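Local coordinates for glycosyl hydrolase family 2, TIM barrel domain protein (Parabacteroides merdae ATCC 43184, PDB 6DXU), which probably hydrolyses beta-glucuronides, as a glycoside hydrolase family 2 beta-glucuronidase of a human gut bacterium, at residues Leu97-Asn105 against Leu196-Phe204. Numbering follows the deposited sequence.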
loop_
_atom_site.group_PDB
_atom_site.type_symbol
_atom_site.label_atom_id
_atom_site.label_comp_id
_atom_site.label_asym_id
_atom_site.label_seq_id
_atom_site.Cartn_x
_atom_site.Cartn_y
_atom_site.Cartn_z
ATOM N N LEU D 97 1.703 22.856 -24.319
ATOM C CA LEU D 97 3.108 23.038 -24.657
ATOM C C LEU D 97 3.276 22.884 -26.144
ATOM O O LEU D 97 2.838 21.887 -26.716
ATOM C CB LEU D 97 3.993 22.001 -23.977
ATOM C CG LEU D 97 4.393 22.136 -22.525
ATOM C CD1 LEU D 97 5.176 20.875 -22.128
ATOM C CD2 LEU D 97 5.268 23.356 -22.442
ATOM N N ALA D 98 3.948 23.858 -26.754
ATOM C CA ALA D 98 4.335 23.777 -28.153
ATOM C C ALA D 98 5.720 23.149 -28.214
ATOM O O ALA D 98 6.725 23.823 -27.994
ATOM C CB ALA D 98 4.334 25.177 -28.766
ATOM N N ILE D 99 5.790 21.872 -28.561
ATOM C CA ILE D 99 7.046 21.134 -28.529
ATOM C C ILE D 99 7.567 20.968 -29.944
ATOM O O ILE D 99 6.823 20.549 -30.842
ATOM C CB ILE D 99 6.875 19.762 -27.852
ATOM C CG1 ILE D 99 6.453 19.955 -26.384
ATOM C CG2 ILE D 99 8.154 18.953 -28.011
ATOM C CD1 ILE D 99 6.146 18.662 -25.657
ATOM N N ASP D 100 8.845 21.302 -30.139
ATOM C CA ASP D 100 9.523 21.076 -31.414
ATOM C C ASP D 100 11.013 20.993 -31.062
ATOM O O ASP D 100 11.706 22.011 -31.026
ATOM C CB ASP D 100 9.243 22.187 -32.411
ATOM C CG ASP D 100 9.787 21.883 -33.807
ATOM O OD1 ASP D 100 9.343 22.535 -34.773
ATOM O OD2 ASP D 100 10.647 20.984 -33.938
ATOM N N ASN D 101 11.490 19.782 -30.845
ATOM C CA ASN D 101 12.854 19.589 -30.357
ATOM C C ASN D 101 13.848 19.849 -31.478
ATOM O O ASN D 101 13.778 19.187 -32.518
ATOM C CB ASN D 101 13.010 18.163 -29.808
ATOM C CG ASN D 101 14.255 17.998 -28.948
ATOM O OD1 ASN D 101 15.255 18.697 -29.128
ATOM N ND2 ASN D 101 14.191 17.084 -27.997
ATOM N N PRO D 102 14.773 20.797 -31.322
ATOM C CA PRO D 102 15.742 21.057 -32.398
ATOM C C PRO D 102 16.793 19.967 -32.549
ATOM O O PRO D 102 17.515 19.972 -33.553
ATOM C CB PRO D 102 16.373 22.392 -31.979
ATOM C CG PRO D 102 16.320 22.369 -30.507
ATOM C CD PRO D 102 15.006 21.660 -30.154
ATOM N N TYR D 103 16.917 19.050 -31.591
ATOM C CA TYR D 103 17.905 17.985 -31.668
ATOM C C TYR D 103 17.316 16.719 -32.268
ATOM O O TYR D 103 16.154 16.379 -32.027
ATOM C CB TYR D 103 18.483 17.678 -30.295
ATOM C CG TYR D 103 19.250 18.828 -29.709
ATOM C CD1 TYR D 103 20.529 19.152 -30.178
ATOM C CD2 TYR D 103 18.721 19.579 -28.671
ATOM C CE1 TYR D 103 21.244 20.205 -29.629
ATOM C CE2 TYR D 103 19.432 20.631 -28.120
ATOM C CZ TYR D 103 20.693 20.937 -28.605
ATOM O OH TYR D 103 21.404 21.977 -28.050
ATOM N N ARG D 104 18.130 16.028 -33.065
ATOM C CA ARG D 104 17.730 14.748 -33.632
ATOM C C ARG D 104 17.644 13.691 -32.533
ATOM O O ARG D 104 18.600 13.490 -31.778
ATOM C CB ARG D 104 18.728 14.340 -34.713
ATOM C CG ARG D 104 18.494 12.970 -35.277
ATOM C CD ARG D 104 17.098 12.766 -35.887
ATOM N NE ARG D 104 17.105 11.451 -36.529
ATOM C CZ ARG D 104 16.425 10.387 -36.121
ATOM N NH1 ARG D 104 15.601 10.459 -35.076
ATOM N NH2 ARG D 104 16.562 9.242 -36.780
ATOM N N ASN D 105 16.490 13.027 -32.429
ATOM C CA ASN D 105 16.271 12.021 -31.392
ATOM C C ASN D 105 16.526 12.605 -30.001
ATOM O O ASN D 105 17.023 11.926 -29.101
ATOM C CB ASN D 105 17.136 10.775 -31.623
ATOM C CG ASN D 105 16.559 9.541 -30.949
ATOM O OD1 ASN D 105 15.341 9.412 -30.812
ATOM N ND2 ASN D 105 17.428 8.633 -30.512
ATOM N N LEU D 196 11.769 24.670 -20.114
ATOM C CA LEU D 196 11.732 23.583 -21.073
ATOM C C LEU D 196 13.141 23.446 -21.625
ATOM O O LEU D 196 13.672 24.392 -22.212
ATOM C CB LEU D 196 10.731 23.863 -22.192
ATOM C CG LEU D 196 10.636 22.771 -23.263
ATOM C CD1 LEU D 196 10.071 21.520 -22.641
ATOM C CD2 LEU D 196 9.751 23.238 -24.416
ATOM N N VAL D 197 13.742 22.272 -21.454
ATOM C CA VAL D 197 15.133 22.065 -21.830
ATOM C C VAL D 197 15.159 21.002 -22.906
ATOM O O VAL D 197 14.799 19.848 -22.655
ATOM C CB VAL D 197 15.997 21.644 -20.631
ATOM C CG1 VAL D 197 17.449 21.452 -21.072
ATOM C CG2 VAL D 197 15.897 22.683 -19.517
ATOM N N TYR D 198 15.583 21.384 -24.101
ATOM C CA TYR D 198 15.827 20.418 -25.158
ATOM C C TYR D 198 17.271 19.947 -25.076
ATOM O O TYR D 198 18.193 20.766 -24.986
ATOM C CB TYR D 198 15.567 21.041 -26.526
ATOM C CG TYR D 198 14.131 21.425 -26.824
ATOM C CD1 TYR D 198 13.784 22.755 -27.062
ATOM C CD2 TYR D 198 13.128 20.456 -26.899
ATOM C CE1 TYR D 198 12.478 23.109 -27.363
ATOM C CE2 TYR D 198 11.811 20.806 -27.201
ATOM C CZ TYR D 198 11.500 22.138 -27.432
ATOM O OH TYR D 198 10.202 22.495 -27.742
ATOM N N LEU D 199 17.468 18.634 -25.136
ATOM C CA LEU D 199 18.789 18.036 -25.078
ATOM C C LEU D 199 18.994 17.134 -26.281
ATOM O O LEU D 199 18.032 16.549 -26.789
ATOM C CB LEU D 199 18.970 17.200 -23.797
ATOM C CG LEU D 199 18.868 17.981 -22.488
ATOM C CD1 LEU D 199 18.795 16.979 -21.340
ATOM C CD2 LEU D 199 20.073 18.924 -22.337
ATOM N N PRO D 200 20.247 16.976 -26.738
ATOM C CA PRO D 200 20.544 15.928 -27.722
ATOM C C PRO D 200 20.566 14.565 -27.043
ATOM O O PRO D 200 20.278 14.471 -25.846
ATOM C CB PRO D 200 21.930 16.324 -28.244
ATOM C CG PRO D 200 22.579 16.973 -27.046
ATOM C CD PRO D 200 21.460 17.694 -26.307
ATOM N N GLU D 201 20.933 13.517 -27.784
ATOM C CA GLU D 201 20.961 12.165 -27.221
ATOM C C GLU D 201 21.860 12.079 -25.997
ATOM O O GLU D 201 21.497 11.453 -24.994
ATOM C CB GLU D 201 21.428 11.166 -28.279
ATOM C CG GLU D 201 20.364 10.815 -29.295
ATOM C CD GLU D 201 20.906 9.926 -30.411
ATOM O OE1 GLU D 201 20.176 9.009 -30.833
ATOM O OE2 GLU D 201 22.071 10.121 -30.835
ATOM N N VAL D 202 23.044 12.679 -26.060
ATOM C CA VAL D 202 24.021 12.574 -24.983
ATOM C C VAL D 202 24.246 13.959 -24.417
ATOM O O VAL D 202 24.614 14.878 -25.157
ATOM C CB VAL D 202 25.351 11.971 -25.466
ATOM C CG1 VAL D 202 26.304 11.828 -24.285
ATOM C CG2 VAL D 202 25.118 10.627 -26.137
ATOM N N SER D 203 24.061 14.104 -23.108
ATOM C CA SER D 203 24.280 15.385 -22.454
ATOM C C SER D 203 24.899 15.129 -21.085
ATOM O O SER D 203 25.239 13.994 -20.731
ATOM C CB SER D 203 22.974 16.185 -22.352
ATOM O OG SER D 203 21.983 15.457 -21.656
ATOM N N PHE D 204 25.061 16.201 -20.318
ATOM C CA PHE D 204 25.652 16.140 -18.990
ATOM C C PHE D 204 24.542 16.257 -17.952
ATOM O O PHE D 204 23.783 17.232 -17.953
ATOM C CB PHE D 204 26.683 17.253 -18.806
ATOM C CG PHE D 204 27.815 17.212 -19.811
ATOM C CD1 PHE D 204 27.886 18.143 -20.840
ATOM C CD2 PHE D 204 28.799 16.247 -19.720
ATOM C CE1 PHE D 204 28.921 18.105 -21.768
ATOM C CE2 PHE D 204 29.832 16.202 -20.634
ATOM C CZ PHE D 204 29.896 17.138 -21.664
HETATM O O HOH W 1 9.444 25.022 -28.162
HETATM O O HOH W 2 21.122 14.375 -30.908
#
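Tyr198 packs against the loop 97-105 and meets it with both its ring and its hydroxyl. Two C-H groups sit over one face of the ring: Pro102 CD, 3.7 Å from the centroid and 25° off the normal, and Asn101 CA, a little farther out; both are CH-pi contacts. With CG1 anti to the carbonyl carbon (chi1 -63°), Ile99 brings CG2 to the ring's edge near CE2. A third CH-pi contact reverses the roles, since here the loop supplies the ring. Pro200 CD stands almost squarely over the Tyr103 centroid at 3.9 Å, and the two side chains run alongside each other, pointing the same way.

Among the polar contacts, Asp100 N donates to Tyr198 OH over 3.0 Å in a nearly straight bond. A water in the plane of the Tyr198 ring joins the same hydroxyl to Ala98 O, so the phenol oxygen is tied to the loop backbone at two points. Were Tyr198 an alanine, Asp100 N would probably lose its acceptor and the water its hydroxyl partner, and a gap would be likely to open against Asn101 and Pro102. Asn101 OD1 accepts from Tyr103 N at 3.0 Å, closing an Asx turn. At the far end Asn105 ND2 gives a straight 2.8 Å bond to the anti lone pair of Glu201 OE1, the carboxylate turned 70° from the amide plane; a second water links Arg104 O to Glu201 N.

The loop crosses from strand 90-97 to 107-112, in different antiparallel sheets of the jelly-roll beta-sandwich expected of family 2 sugar-binding domains. Strand 194-199 pairs with 107-112 and 30-32, while Phe299 of strand 297-305 touches both Tyr103 and Pro200.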